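Local coordinates for protein polyhedrin (Operophtera brumata cypovirus 19, PDB 5A99) that forms the crystalline lattice of viral polyhedra, the occlusion bodies that probably embed and protect cypovirus particles outside the insect host, at residues I48-N53 against F236-R241. Residues are numbered along the deposited sequence; the frame is centred on the assembly and turned at random.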
loop_
_atom_site.group_PDB
_atom_site.type_symbol
_atom_site.label_atom_id
_atom_site.label_comp_id
_atom_site.label_asym_id
_atom_site.label_seq_id
_atom_site.Cartn_x
_atom_site.Cartn_y
_atom_site.Cartn_z
ATOM N N ILE A 48 -7.248 1.424 -17.244
ATOM C CA ILE A 48 -8.073 2.075 -16.238
ATOM C C ILE A 48 -7.625 1.657 -14.850
ATOM O O ILE A 48 -7.470 0.475 -14.556
ATOM C CB ILE A 48 -9.577 1.725 -16.434
ATOM C CG1 ILE A 48 -10.018 2.094 -17.849
ATOM C CG2 ILE A 48 -10.452 2.437 -15.398
ATOM C CD1 ILE A 48 -11.501 1.879 -18.123
ATOM N N ILE A 49 -7.386 2.648 -14.007
ATOM C CA ILE A 49 -7.083 2.412 -12.601
ATOM C C ILE A 49 -8.189 3.095 -11.812
ATOM O O ILE A 49 -8.388 4.302 -11.940
ATOM C CB ILE A 49 -5.712 2.991 -12.218
ATOM C CG1 ILE A 49 -4.599 2.302 -13.016
ATOM C CG2 ILE A 49 -5.432 2.810 -10.736
ATOM C CD1 ILE A 49 -3.252 2.909 -12.808
ATOM N N ARG A 50 -8.942 2.315 -11.042
ATOM C CA ARG A 50 -9.959 2.876 -10.170
ATOM C C ARG A 50 -9.594 2.711 -8.710
ATOM O O ARG A 50 -9.348 1.597 -8.224
ATOM C CB ARG A 50 -11.329 2.246 -10.385
ATOM C CG ARG A 50 -12.406 2.894 -9.515
ATOM C CD ARG A 50 -13.772 2.273 -9.711
ATOM N NE ARG A 50 -13.969 1.030 -8.964
ATOM C CZ ARG A 50 -14.380 -0.118 -9.503
ATOM N NH1 ARG A 50 -14.594 -0.198 -10.812
ATOM N NH2 ARG A 50 -14.574 -1.191 -8.728
ATOM N N ALA A 51 -9.601 3.837 -8.018
ATOM C CA ALA A 51 -9.506 3.856 -6.566
ATOM C C ALA A 51 -10.881 4.202 -6.017
ATOM O O ALA A 51 -11.636 4.966 -6.632
ATOM C CB ALA A 51 -8.506 4.875 -6.126
ATOM N N GLN A 52 -11.202 3.653 -4.861
ATOM C CA GLN A 52 -12.481 3.928 -4.232
ATOM C C GLN A 52 -12.411 3.740 -2.728
ATOM O O GLN A 52 -11.623 2.937 -2.214
ATOM C CB GLN A 52 -13.567 3.020 -4.815
ATOM C CG GLN A 52 -13.455 1.568 -4.398
ATOM C CD GLN A 52 -14.407 0.650 -5.162
ATOM O OE1 GLN A 52 -14.698 0.872 -6.339
ATOM N NE2 GLN A 52 -14.880 -0.400 -4.493
ATOM N N ASN A 53 -13.269 4.471 -2.031
ATOM C CA ASN A 53 -13.305 4.442 -0.589
ATOM C C ASN A 53 -14.582 5.116 -0.090
ATOM O O ASN A 53 -15.102 6.039 -0.733
ATOM C CB ASN A 53 -12.069 5.158 -0.036
ATOM C CG ASN A 53 -11.857 4.903 1.442
ATOM O OD1 ASN A 53 -12.351 5.649 2.300
ATOM N ND2 ASN A 53 -11.122 3.842 1.754
ATOM N N PHE A 236 -21.258 0.082 -15.235
ATOM C CA PHE A 236 -21.025 0.215 -13.795
ATOM C C PHE A 236 -21.510 1.550 -13.230
ATOM O O PHE A 236 -21.362 1.816 -12.037
ATOM C CB PHE A 236 -19.525 0.034 -13.492
ATOM C CG PHE A 236 -18.991 -1.339 -13.836
ATOM C CD1 PHE A 236 -19.643 -2.481 -13.406
ATOM C CD2 PHE A 236 -17.854 -1.482 -14.611
ATOM C CE1 PHE A 236 -19.157 -3.739 -13.733
ATOM C CE2 PHE A 236 -17.375 -2.730 -14.945
ATOM C CZ PHE A 236 -18.026 -3.857 -14.512
ATOM N N GLN A 237 -22.077 2.397 -14.084
ATOM C CA GLN A 237 -22.584 3.700 -13.641
ATOM C C GLN A 237 -21.450 4.636 -13.218
ATOM O O GLN A 237 -21.571 5.420 -12.259
ATOM C CB GLN A 237 -23.589 3.520 -12.503
ATOM C CG GLN A 237 -24.537 4.679 -12.369
ATOM C CD GLN A 237 -25.523 4.512 -11.251
ATOM O OE1 GLN A 237 -25.236 3.886 -10.228
ATOM N NE2 GLN A 237 -26.701 5.098 -11.428
ATOM N N TYR A 238 -20.335 4.541 -13.936
ATOM C CA TYR A 238 -19.234 5.481 -13.781
ATOM C C TYR A 238 -19.319 6.521 -14.894
ATOM O O TYR A 238 -19.187 6.194 -16.079
ATOM C CB TYR A 238 -17.900 4.749 -13.866
ATOM C CG TYR A 238 -17.602 3.914 -12.653
ATOM C CD1 TYR A 238 -17.742 4.446 -11.384
ATOM C CD2 TYR A 238 -17.206 2.587 -12.777
ATOM C CE1 TYR A 238 -17.474 3.701 -10.272
ATOM C CE2 TYR A 238 -16.939 1.818 -11.662
ATOM C CZ TYR A 238 -17.073 2.383 -10.413
ATOM O OH TYR A 238 -16.811 1.636 -9.299
ATOM N N LEU A 239 -19.570 7.765 -14.511
ATOM C CA LEU A 239 -19.693 8.858 -15.470
ATOM C C LEU A 239 -18.359 9.055 -16.191
ATOM O O LEU A 239 -17.296 8.908 -15.596
ATOM C CB LEU A 239 -20.158 10.137 -14.759
ATOM C CG LEU A 239 -21.521 10.014 -14.071
ATOM C CD1 LEU A 239 -21.941 11.319 -13.405
ATOM C CD2 LEU A 239 -22.587 9.564 -15.067
ATOM N N TYR A 240 -18.422 9.353 -17.483
ATOM C CA TYR A 240 -17.233 9.346 -18.324
ATOM C C TYR A 240 -17.401 10.237 -19.547
ATOM O O TYR A 240 -18.502 10.375 -20.100
ATOM C CB TYR A 240 -16.903 7.905 -18.765
ATOM C CG TYR A 240 -15.677 7.789 -19.640
ATOM C CD1 TYR A 240 -14.409 7.851 -19.096
ATOM C CD2 TYR A 240 -15.794 7.606 -21.012
ATOM C CE1 TYR A 240 -13.285 7.757 -19.886
ATOM C CE2 TYR A 240 -14.676 7.501 -21.815
ATOM C CZ TYR A 240 -13.420 7.583 -21.242
ATOM O OH TYR A 240 -12.296 7.475 -22.015
ATOM N N ARG A 241 -16.291 10.826 -19.969
ATOM C CA ARG A 241 -16.264 11.733 -21.105
ATOM C C ARG A 241 -15.364 11.140 -22.194
ATOM O O ARG A 241 -14.187 10.877 -21.951
ATOM C CB ARG A 241 -15.716 13.079 -20.640
ATOM C CG ARG A 241 -16.236 14.284 -21.370
ATOM C CD ARG A 241 -15.750 15.570 -20.682
ATOM N NE ARG A 241 -16.752 16.111 -19.764
ATOM C CZ ARG A 241 -17.946 16.512 -20.174
ATOM N NH1 ARG A 241 -18.247 16.428 -21.460
ATOM N NH2 ARG A 241 -18.827 16.996 -19.320
#
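Arg50 on strand 46-53 and Tyr238, in the loop leaving helix 225-236, face each other with their CA atoms 10.3 Å apart, a gap bridged by side chains. The strand is an inner one of the antiparallel six-stranded sheet; the helix ends in a Schellman motif at Gln237, whose positive phi turns the chain into the loop. Arg50 leaves the strand with CG anti to the backbone N (chi1 -177°), then bends at chi3 (81°), which lays its guanidinium across the end of the tyrosine. Tyr238 OH sits over one face of that group; Arg50 NE lies 2.9 Å from Tyr238 OH, at too poor an angle for a hydrogen bond. The guanidinium and ring planes are 34° apart, and Arg50 NH1 meets the ring obliquely, 3.2 Å from Tyr238 CE2. Arg50 NE instead donates to Gln52 OE1 at 2.7 Å, the acceptor lying somewhat out of the guanidinium plane, while NH2 adds a weak bond to the same oxygen. NH1 is hydrogen-bonded to Tyr232 OH, and NH2 to Asn132 O of the second subunit, whose Asn133 O receives Gln52 NE2. Hydrogen bonds to several partners thus fix the buried guanidinium's orientation, and its positive charge probably polarises the phenol oxygen packed against it, just where two subunits meet.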